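Local coordinates for protein endoglucanase (Ruminococcus champanellensis, PDB 6WQV) that probably cleaves internal beta-1,4 linkages in cellulose and related plant polysaccharides as a broad-specificity endoglucanase of glycoside hydrolase family 5, at residues G54-T59 and L336-L341; A61-V66 and N72-P77; Y243-F248 and S256-S261. All blocks are in the same frame, centred on the assembly; numbering follows the deposited sequence. Where two conformers were deposited one is given.

Contacts 1 and 2 are neighbours, their centres about 11 Å apart, whereas contact 3 is centred about 28 Å from the first and about 27 Å from the second. Contact 1 joins distant parts of the chain, and both other contacts are nested within the loop it closes, contact 2 being complete before contact 3 begins. Met-62 and Lys-65 of helix 60-68 tie the first two together by packing on Pro-56 and Leu-336. All three belong to one eight-stranded parallel barrel: contact 2 sets a helix on its second strand, contact 1 lies beside the meeting of first and last strands, and contact 3 lies in the loop region after the sixth, where Tyr-243 lines the sugar site.

Contact 1 (G54-T59 and L336-L341); sequences GCPMTT and LNRGTL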
loop_
_atom_site.group_PDB
_atom_site.type_symbol
_atom_site.label_atom_id
_atom_site.label_comp_id
_atom_site.label_asym_id
_atom_site.label_seq_id
_atom_site.Cartn_x
_atom_site.Cartn_y
_atom_site.Cartn_z
ATOM N N GLY A 54 7.200 -1.237 17.294
ATOM C CA GLY A 54 8.367 -2.102 17.200
ATOM C C GLY A 54 9.363 -1.748 16.124
ATOM O O GLY A 54 10.217 -2.581 15.791
ATOM N N CYS A 55 9.291 -0.547 15.574
ATOM C CA CYS A 55 10.266 -0.127 14.595
ATOM C C CYS A 55 11.089 1.037 15.128
ATOM O O CYS A 55 10.576 1.862 15.895
ATOM C CB CYS A 55 9.554 0.287 13.305
ATOM S SG CYS A 55 8.759 -1.118 12.484
ATOM N N PRO A 56 12.368 1.097 14.782
ATOM C CA PRO A 56 13.185 2.260 15.133
ATOM C C PRO A 56 12.853 3.424 14.211
ATOM O O PRO A 56 12.154 3.284 13.210
ATOM C CB PRO A 56 14.612 1.760 14.890
ATOM C CG PRO A 56 14.458 0.782 13.767
ATOM C CD PRO A 56 13.126 0.101 13.995
ATOM N N MET A 57 13.378 4.596 14.565
ATOM C CA MET A 57 13.279 5.730 13.659
ATOM C C MET A 57 13.907 5.372 12.315
ATOM O O MET A 57 15.021 4.849 12.253
ATOM C CB MET A 57 13.971 6.946 14.272
ATOM C CG MET A 57 13.249 7.532 15.477
ATOM S SD MET A 57 11.633 8.229 15.070
ATOM C CE MET A 57 12.143 9.447 13.863
ATOM N N THR A 58 13.180 5.629 11.230
ATOM C CA THR A 58 13.670 5.273 9.906
ATOM C C THR A 58 14.843 6.166 9.541
ATOM O O THR A 58 14.863 7.357 9.863
ATOM C CB THR A 58 12.561 5.440 8.865
ATOM O OG1 THR A 58 11.373 4.767 9.313
ATOM C CG2 THR A 58 12.981 4.880 7.490
ATOM N N THR A 59 15.841 5.581 8.881
ATOM C CA THR A 59 16.998 6.329 8.416
ATOM C C THR A 59 17.189 6.116 6.919
ATOM O O THR A 59 16.730 5.131 6.335
ATOM C CB THR A 59 18.277 5.877 9.121
ATOM O OG1 THR A 59 18.535 4.517 8.746
ATOM C CG2 THR A 59 18.139 6.006 10.615
ATOM N N LEU A 336 13.988 -7.165 6.210
ATOM C CA LEU A 336 15.148 -6.387 6.635
ATOM C C LEU A 336 15.085 -6.203 8.143
ATOM O O LEU A 336 14.102 -5.671 8.671
ATOM C CB LEU A 336 15.137 -5.003 5.980
ATOM C CG LEU A 336 16.237 -4.029 6.433
ATOM C CD1 LEU A 336 17.609 -4.591 6.098
ATOM C CD2 LEU A 336 16.021 -2.667 5.782
ATOM N N ASN A 337 16.133 -6.623 8.845
ATOM C CA ASN A 337 16.266 -6.299 10.259
ATOM C C ASN A 337 16.836 -4.888 10.316
ATOM O O ASN A 337 18.020 -4.668 10.046
ATOM C CB ASN A 337 17.141 -7.326 10.964
ATOM C CG ASN A 337 17.205 -7.106 12.451
ATOM O OD1 ASN A 337 17.156 -5.974 12.933
ATOM N ND2 ASN A 337 17.320 -8.194 13.201
ATOM N N ARG A 338 15.989 -3.909 10.647
ATOM C CA ARG A 338 16.374 -2.512 10.482
ATOM C C ARG A 338 17.459 -2.093 11.467
ATOM O O ARG A 338 18.298 -1.246 11.139
ATOM C CB ARG A 338 15.142 -1.610 10.614
ATOM C CG ARG A 338 14.120 -1.790 9.499
ATOM C CD ARG A 338 12.953 -0.850 9.653
ATOM N NE ARG A 338 11.766 -1.400 9.010
ATOM C CZ ARG A 338 10.557 -0.868 9.114
ATOM N NH1 ARG A 338 10.372 0.235 9.812
ATOM N NH2 ARG A 338 9.533 -1.456 8.518
ATOM N N GLY A 339 17.464 -2.661 12.673
ATOM C CA GLY A 339 18.448 -2.267 13.665
ATOM C C GLY A 339 19.840 -2.791 13.395
ATOM O O GLY A 339 20.820 -2.153 13.774
ATOM N N THR A 340 19.945 -3.945 12.740
ATOM C CA THR A 340 21.243 -4.534 12.421
ATOM C C THR A 340 21.642 -4.315 10.968
ATOM O O THR A 340 22.798 -4.583 10.612
ATOM C CB THR A 340 21.200 -6.036 12.714
ATOM O OG1 THR A 340 20.155 -6.634 11.946
ATOM C CG2 THR A 340 20.932 -6.269 14.187
ATOM N N LEU A 341 20.726 -3.791 10.156
ATOM C CA LEU A 341 20.886 -3.626 8.708
ATOM C C LEU A 341 21.320 -4.928 8.051
ATOM O O LEU A 341 22.297 -4.987 7.300
ATOM C CB LEU A 341 21.829 -2.476 8.359
ATOM C CG LEU A 341 21.311 -1.046 8.526
ATOM C CD1 LEU A 341 22.393 -0.080 8.046
ATOM C CD2 LEU A 341 20.016 -0.824 7.785
HETATM O O HOH W 1 12.129 2.343 10.637
#
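The sulfur of Cys-55 lies over one face of the Arg-338 guanidinium, with SG 3.4 Å from NH1 of Arg-338 and 3.8 Å from its CZ. Its first torsion (chi1 -67°) turns SG anti to the carbonyl carbon, beside the backbone N, and so leads the sulfur across the flat group. CB of Cys-55 follows, 3.6 Å from the same NH1. Pro-56 meets the other end of the arginine: its CG packs 4.0 Å from CB of Arg-338, where the long side chain leaves the backbone, and Met-62 of helix 60-68 touches both residues. From CB onward the arginine runs extended as far as NE, carrying its charge inward to the seam of the TIM barrel. There NH2 binds the carbonyl oxygen of Gly-30, just past the first strand, and more weakly that of Asp-322, at the end of the last; Arg-338 thus spans the join at which the barrel closes. NH1 is hydrogen-bonded to Thr-32 OG1 and also donates to a water, 2.9 Å from NH1 of Arg-338. That water gives its own protons to the carbonyl oxygen of Pro-56, at 2.7 Å, and to OG1 of Thr-58, also 2.9 Å away. A single water therefore links the charged group to two points on the 54-59 loop, and Thr-58 OG1 has Glu-50 as a further partner. Thr-59 ends the loop as the N-cap of helix 60-68, its OG1 receiving the backbone N-H of Met-62.

Contact 2 (A61-V66 and N72-P77); sequences AMIDKV and NTVRVP
Val-66 and Val-74 meet through one methyl each, selected by their first torsions. In Val-66 (chi1 170°) CG1 stands anti to the backbone N and points from the helix at the strand; in Val-74 (chi1 174°) it is CG2, anti to the carbonyl carbon, that faces the helix. The two methyls come within 4.2 Å, CG1 of Val-66 to CG2 of Val-74, with the side chains crossing at a slant. One helical turn earlier, Ile-63 offers its CG2 branch to the same strand methyl, 4.5 Å from Val-74 CG2. A single valine methyl is therefore shared by two helix side chains, and the contact is wholly apolar and buried. Trp-27 of the adjoining strand 26-29 touches all three residues, while Val-107 of helix 94-108 packs on Ile-63 and Val-74, extending the greasy layer to the next helix. Where the strand begins, Thr-73 OG1 donates to OD1 of Asn-72 over 2.9 Å, approaching from well above the carbonyl plane, 45° out of it; OD1 also accepts from the backbone N of Thr-24. Arg-75 belongs to the other side of the strand: it forms a salt bridge with Glu-160 and hydrogen bonds to Asn-163 and Gln-288, two residues of the glycan pocket. Strand 73-76 thus has an apolar face toward helix 60-68, while Arg-75 points its polar end into the barrel. Helix 60-68 lies on the connection between the parallel, adjacent strands 26-29 and 73-76, the beta-alpha-beta crossover from which a TIM barrel is built.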
loop_
_atom_site.group_PDB
_atom_site.type_symbol
_atom_site.label_atom_id
_atom_site.label_comp_id
_atom_site.label_asym_id
_atom_site.label_seq_id
_atom_site.Cartn_x
_atom_site.Cartn_y
_atom_site.Cartn_z
ATOM N N ALA A 61 19.938 5.217 5.659
ATOM C CA ALA A 61 20.723 3.993 5.519
ATOM C C ALA A 61 19.838 2.761 5.360
ATOM O O ALA A 61 20.213 1.797 4.677
ATOM C CB ALA A 61 21.637 3.825 6.730
ATOM N N MET A 62 18.675 2.746 6.011
ATOM C CA MET A 62 17.779 1.607 5.851
ATOM C C MET A 62 17.247 1.526 4.428
ATOM O O MET A 62 17.201 0.440 3.838
ATOM C CB MET A 62 16.618 1.710 6.834
ATOM C CG MET A 62 17.018 1.574 8.276
ATOM S SD MET A 62 15.661 2.066 9.358
ATOM C CE MET A 62 16.512 2.139 10.925
ATOM N N ILE A 63 16.855 2.673 3.865
ATOM C CA ILE A 63 16.333 2.702 2.501
ATOM C C ILE A 63 17.446 2.400 1.501
ATOM O O ILE A 63 17.221 1.718 0.493
ATOM C CB ILE A 63 15.641 4.049 2.220
ATOM C CG1 ILE A 63 14.528 4.320 3.237
ATOM C CG2 ILE A 63 15.067 4.070 0.810
ATOM C CD1 ILE A 63 13.534 3.216 3.364
ATOM N N ASP A 64 18.670 2.890 1.768
ATOM C CA ASP A 64 19.809 2.508 0.935
ATOM C C ASP A 64 19.953 0.985 0.875
ATOM O O ASP A 64 20.284 0.412 -0.172
ATOM C CB ASP A 64 21.124 3.070 1.495
ATOM C CG ASP A 64 21.255 4.580 1.384
ATOM O OD1 ASP A 64 20.411 5.242 0.748
ATOM O OD2 ASP A 64 22.249 5.110 1.941
ATOM N N LYS A 65 19.784 0.318 2.023
ATOM C CA LYS A 65 19.909 -1.136 2.083
ATOM C C LYS A 65 18.797 -1.832 1.307
ATOM O O LYS A 65 19.039 -2.831 0.621
ATOM C CB LYS A 65 19.919 -1.582 3.548
ATOM C CG LYS A 65 20.105 -3.069 3.760
ATOM C CD LYS A 65 21.480 -3.535 3.336
ATOM C CE LYS A 65 21.695 -4.970 3.779
ATOM N NZ LYS A 65 23.065 -5.437 3.484
ATOM N N VAL A 66 17.568 -1.323 1.414
ATOM C CA VAL A 66 16.461 -1.840 0.614
ATOM C C VAL A 66 16.799 -1.788 -0.876
ATOM O O VAL A 66 16.607 -2.764 -1.604
ATOM C CB VAL A 66 15.182 -1.064 0.965
ATOM C CG1 VAL A 66 14.062 -1.375 -0.002
ATOM C CG2 VAL A 66 14.770 -1.375 2.410
ATOM N N ASN A 72 13.410 -1.433 -6.186
ATOM C CA ASN A 72 13.504 -0.079 -6.727
ATOM C C ASN A 72 12.305 0.804 -6.382
ATOM O O ASN A 72 12.212 1.931 -6.885
ATOM C CB ASN A 72 13.799 -0.088 -8.232
ATOM C CG ASN A 72 12.569 -0.226 -9.091
ATOM O OD1 ASN A 72 11.497 -0.615 -8.629
ATOM N ND2 ASN A 72 12.725 0.074 -10.372
ATOM N N THR A 73 11.418 0.338 -5.500
ATOM C CA THR A 73 10.177 1.020 -5.147
ATOM C C THR A 73 9.934 0.808 -3.662
ATOM O O THR A 73 10.118 -0.302 -3.154
ATOM C CB THR A 73 9.019 0.415 -5.954
ATOM O OG1 THR A 73 9.219 0.662 -7.347
ATOM C CG2 THR A 73 7.680 0.995 -5.551
ATOM N N VAL A 74 9.539 1.872 -2.972
ATOM C CA VAL A 74 9.161 1.799 -1.564
ATOM C C VAL A 74 7.761 2.376 -1.407
ATOM O O VAL A 74 7.495 3.512 -1.819
ATOM C CB VAL A 74 10.153 2.530 -0.645
ATOM C CG1 VAL A 74 9.639 2.558 0.788
ATOM C CG2 VAL A 74 11.514 1.864 -0.723
ATOM N N ARG A 75 6.862 1.577 -0.841
ATOM C CA ARG A 75 5.559 2.066 -0.416
ATOM C C ARG A 75 5.691 2.543 1.023
ATOM O O ARG A 75 6.211 1.816 1.883
ATOM C CB ARG A 75 4.505 0.972 -0.532
ATOM C CG ARG A 75 3.093 1.402 -0.078
ATOM C CD ARG A 75 2.108 0.458 -0.688
ATOM N NE ARG A 75 0.681 0.604 -0.390
ATOM C CZ ARG A 75 0.055 0.004 0.614
ATOM N NH1 ARG A 75 0.713 -0.732 1.493
ATOM N NH2 ARG A 75 -1.262 0.153 0.729
ATOM N N VAL A 76 5.282 3.786 1.258
ATOM C CA VAL A 76 5.348 4.433 2.566
ATOM C C VAL A 76 3.923 4.552 3.100
ATOM O O VAL A 76 3.249 5.570 2.847
ATOM C CB VAL A 76 6.047 5.796 2.485
ATOM C CG1 VAL A 76 6.103 6.463 3.849
ATOM C CG2 VAL A 76 7.451 5.639 1.927
ATOM N N PRO A 77 3.424 3.549 3.816
ATOM C CA PRO A 77 2.082 3.667 4.407
ATOM C C PRO A 77 2.103 4.691 5.528
ATOM O O PRO A 77 2.991 4.674 6.387
ATOM C CB PRO A 77 1.796 2.261 4.935
ATOM C CG PRO A 77 3.149 1.681 5.230
ATOM C CD PRO A 77 4.080 2.280 4.190
#

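Contact 3 (Y243-F248 and S256-S261); sequences YSPYNF and SSFTQS. With GLC (alpha-D-glucopyranose), chain E.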
loop_
_atom_site.group_PDB
_atom_site.type_symbol
_atom_site.label_atom_id
_atom_site.label_comp_id
_atom_site.label_asym_id
_atom_site.label_seq_id
_atom_site.Cartn_x
_atom_site.Cartn_y
_atom_site.Cartn_z
ATOM N N TYR A 243 -2.194 -11.736 0.117
ATOM C CA TYR A 243 -1.410 -12.608 0.991
ATOM C C TYR A 243 -1.915 -14.026 0.770
ATOM O O TYR A 243 -2.732 -14.557 1.527
ATOM C CB TYR A 243 -1.579 -12.187 2.441
ATOM C CG TYR A 243 -0.978 -10.861 2.814
ATOM C CD1 TYR A 243 -1.646 -9.673 2.566
ATOM C CD2 TYR A 243 0.241 -10.797 3.469
ATOM C CE1 TYR A 243 -1.106 -8.451 2.943
ATOM C CE2 TYR A 243 0.786 -9.585 3.850
ATOM C CZ TYR A 243 0.120 -8.417 3.576
ATOM O OH TYR A 243 0.671 -7.219 3.958
ATOM N N SER A 244 -1.410 -14.651 -0.292
ATOM C CA SER A 244 -1.986 -15.871 -0.818
ATOM C C SER A 244 -0.926 -16.956 -0.930
ATOM O O SER A 244 0.212 -16.671 -1.334
ATOM C CB SER A 244 -2.567 -15.596 -2.212
ATOM O OG SER A 244 -3.419 -14.460 -2.193
ATOM N N PRO A 245 -1.264 -18.212 -0.597
ATOM C CA PRO A 245 -2.563 -18.647 -0.049
ATOM C C PRO A 245 -2.737 -18.241 1.413
ATOM O O PRO A 245 -1.771 -18.263 2.169
ATOM C CB PRO A 245 -2.518 -20.164 -0.200
ATOM C CG PRO A 245 -1.067 -20.506 -0.141
ATOM C CD PRO A 245 -0.360 -19.353 -0.830
ATOM N N TYR A 246 -3.970 -17.909 1.804
ATOM C CA TYR A 246 -4.213 -17.268 3.096
ATOM C C TYR A 246 -3.670 -18.083 4.265
ATOM O O TYR A 246 -2.985 -17.547 5.145
ATOM C CB TYR A 246 -5.714 -17.005 3.282
ATOM C CG TYR A 246 -6.064 -16.590 4.697
ATOM C CD1 TYR A 246 -5.782 -15.312 5.146
ATOM C CD2 TYR A 246 -6.659 -17.480 5.583
ATOM C CE1 TYR A 246 -6.081 -14.921 6.437
ATOM C CE2 TYR A 246 -6.965 -17.097 6.885
ATOM C CZ TYR A 246 -6.672 -15.816 7.306
ATOM O OH TYR A 246 -6.963 -15.411 8.589
ATOM N N ASN A 247 -4.000 -19.372 4.332
ATOM C CA ASN A 247 -3.634 -20.134 5.522
ATOM C C ASN A 247 -2.125 -20.157 5.731
ATOM O O ASN A 247 -1.645 -20.040 6.864
ATOM C CB ASN A 247 -4.205 -21.548 5.452
ATOM C CG ASN A 247 -5.679 -21.585 5.785
ATOM O OD1 ASN A 247 -6.163 -20.780 6.581
ATOM N ND2 ASN A 247 -6.405 -22.506 5.166
ATOM N N PHE A 248 -1.366 -20.298 4.643
ATOM C CA PHE A 248 0.092 -20.328 4.726
ATOM C C PHE A 248 0.656 -18.942 5.005
ATOM O O PHE A 248 1.526 -18.773 5.871
ATOM C CB PHE A 248 0.637 -20.848 3.391
ATOM C CG PHE A 248 2.140 -20.795 3.273
ATOM C CD1 PHE A 248 2.921 -21.740 3.910
ATOM C CD2 PHE A 248 2.769 -19.813 2.517
ATOM C CE1 PHE A 248 4.293 -21.710 3.814
ATOM C CE2 PHE A 248 4.153 -19.782 2.419
ATOM C CZ PHE A 248 4.908 -20.732 3.061
ATOM N N SER A 256 2.191 -24.210 8.001
ATOM C CA SER A 256 3.499 -23.694 7.626
ATOM C C SER A 256 4.067 -24.377 6.391
ATOM O O SER A 256 5.199 -24.082 6.001
ATOM C CB SER A 256 4.479 -23.851 8.791
ATOM O OG SER A 256 4.730 -25.221 9.068
ATOM N N SER A 257 3.308 -25.268 5.757
ATOM C CA SER A 257 3.764 -25.997 4.583
ATOM C C SER A 257 3.272 -25.329 3.308
ATOM O O SER A 257 2.095 -24.975 3.200
ATOM C CB SER A 257 3.236 -27.431 4.631
ATOM O OG SER A 257 3.468 -28.113 3.413
ATOM N N PHE A 258 4.176 -25.180 2.339
ATOM C CA PHE A 258 3.840 -24.824 0.964
ATOM C C PHE A 258 4.643 -25.749 0.064
ATOM O O PHE A 258 5.865 -25.859 0.223
ATOM C CB PHE A 258 4.178 -23.368 0.649
ATOM C CG PHE A 258 3.760 -22.943 -0.736
ATOM C CD1 PHE A 258 4.577 -23.206 -1.821
ATOM C CD2 PHE A 258 2.560 -22.285 -0.952
ATOM C CE1 PHE A 258 4.206 -22.832 -3.099
ATOM C CE2 PHE A 258 2.185 -21.898 -2.236
ATOM C CZ PHE A 258 3.012 -22.170 -3.307
ATOM N N THR A 259 3.973 -26.418 -0.867
ATOM C CA THR A 259 4.611 -27.459 -1.658
ATOM C C THR A 259 4.311 -27.249 -3.138
ATOM O O THR A 259 3.542 -26.366 -3.522
ATOM C CB THR A 259 4.126 -28.853 -1.233
ATOM O OG1 THR A 259 2.782 -29.046 -1.693
ATOM C CG2 THR A 259 4.170 -29.025 0.278
ATOM N N GLN A 260 4.927 -28.091 -3.974
ATOM C CA GLN A 260 4.627 -28.087 -5.404
ATOM C C GLN A 260 3.125 -28.105 -5.649
ATOM O O GLN A 260 2.626 -27.455 -6.579
ATOM C CB GLN A 260 5.282 -29.305 -6.065
ATOM C CG GLN A 260 4.717 -29.671 -7.428
ATOM C CD GLN A 260 5.140 -28.693 -8.498
ATOM O OE1 GLN A 260 6.207 -28.090 -8.407
ATOM N NE2 GLN A 260 4.301 -28.516 -9.512
ATOM N N SER A 261 2.391 -28.849 -4.823
ATOM C CA SER A 261 0.955 -28.998 -5.018
ATOM C C SER A 261 0.205 -27.679 -4.874
ATOM O O SER A 261 -0.886 -27.539 -5.439
ATOM C CB SER A 261 0.412 -30.015 -4.013
ATOM O OG SER A 261 1.105 -31.247 -4.096
HETATM C C1 GLC E . -3.164 -5.219 5.268
HETATM C C2 GLC E . -2.678 -3.945 5.931
HETATM C C3 GLC E . -1.440 -3.961 6.721
HETATM C C4 GLC E . -1.390 -5.183 7.607
HETATM C C5 GLC E . -1.415 -6.384 6.691
HETATM C C6 GLC E . -1.150 -7.713 7.378
HETATM O O1 GLC E . -2.757 -5.445 3.983
HETATM O O2 GLC E . -2.663 -2.911 4.900
HETATM O O3 GLC E . -1.440 -2.738 7.547
HETATM O O4 GLC E . -0.206 -5.132 8.409
HETATM O O5 GLC E . -2.750 -6.464 6.050
HETATM O O6 GLC E . -2.118 -8.006 8.288
#
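Ser-256 presents its carbonyl oxygen to the rim of the Phe-248 ring, 3.4 Å from CE1 of Phe-248 and near the ring plane, where aromatic hydrogens carry slight positive charge. The same oxygen accepts a hydrogen bond from Asn-296. The carbonyl of Ser-257 comes in at a slant, its O also 3.4 Å from Phe-248 but at CD1. At Phe-258 the chain passes over the ring: its CB makes a CH-pi contact, 3.7 Å from the Phe-248 centroid and only 16° off the ring normal. With CG anti to the backbone N (chi1 -176°), the Phe-258 ring swings beyond this point and turns its edge to the face of Phe-248, the centroids 5.5 Å apart and the planes at 50°. The CD2-CE2 side of the Phe-258 ring also reaches Pro-245, whose CD lies 3.9 Å from CE2 of Phe-258, near the ring plane. A cis peptide precedes this proline, which stands at the N-cap of helix 246-249. Trp-303 of helix 297-313 packs against Pro-245 and both phenylalanines. An alanine in place of Phe-248 would remove the face under Phe-258 CB, and the 256-258 loop is likely to lose its main hold on the short helix. At the start of the first segment Tyr-243, whose OH is hydrogen-bonded to Gln-288 NE2, sets that OH 3.5 Å from C5 of the bound glucose. Between the segments, by contrast, cohesion comes from aromatic faces, ring hydrogens and apolar carbons, to which the Ser-256 carbonyl at the ring edge probably adds a weak electrostatic attraction.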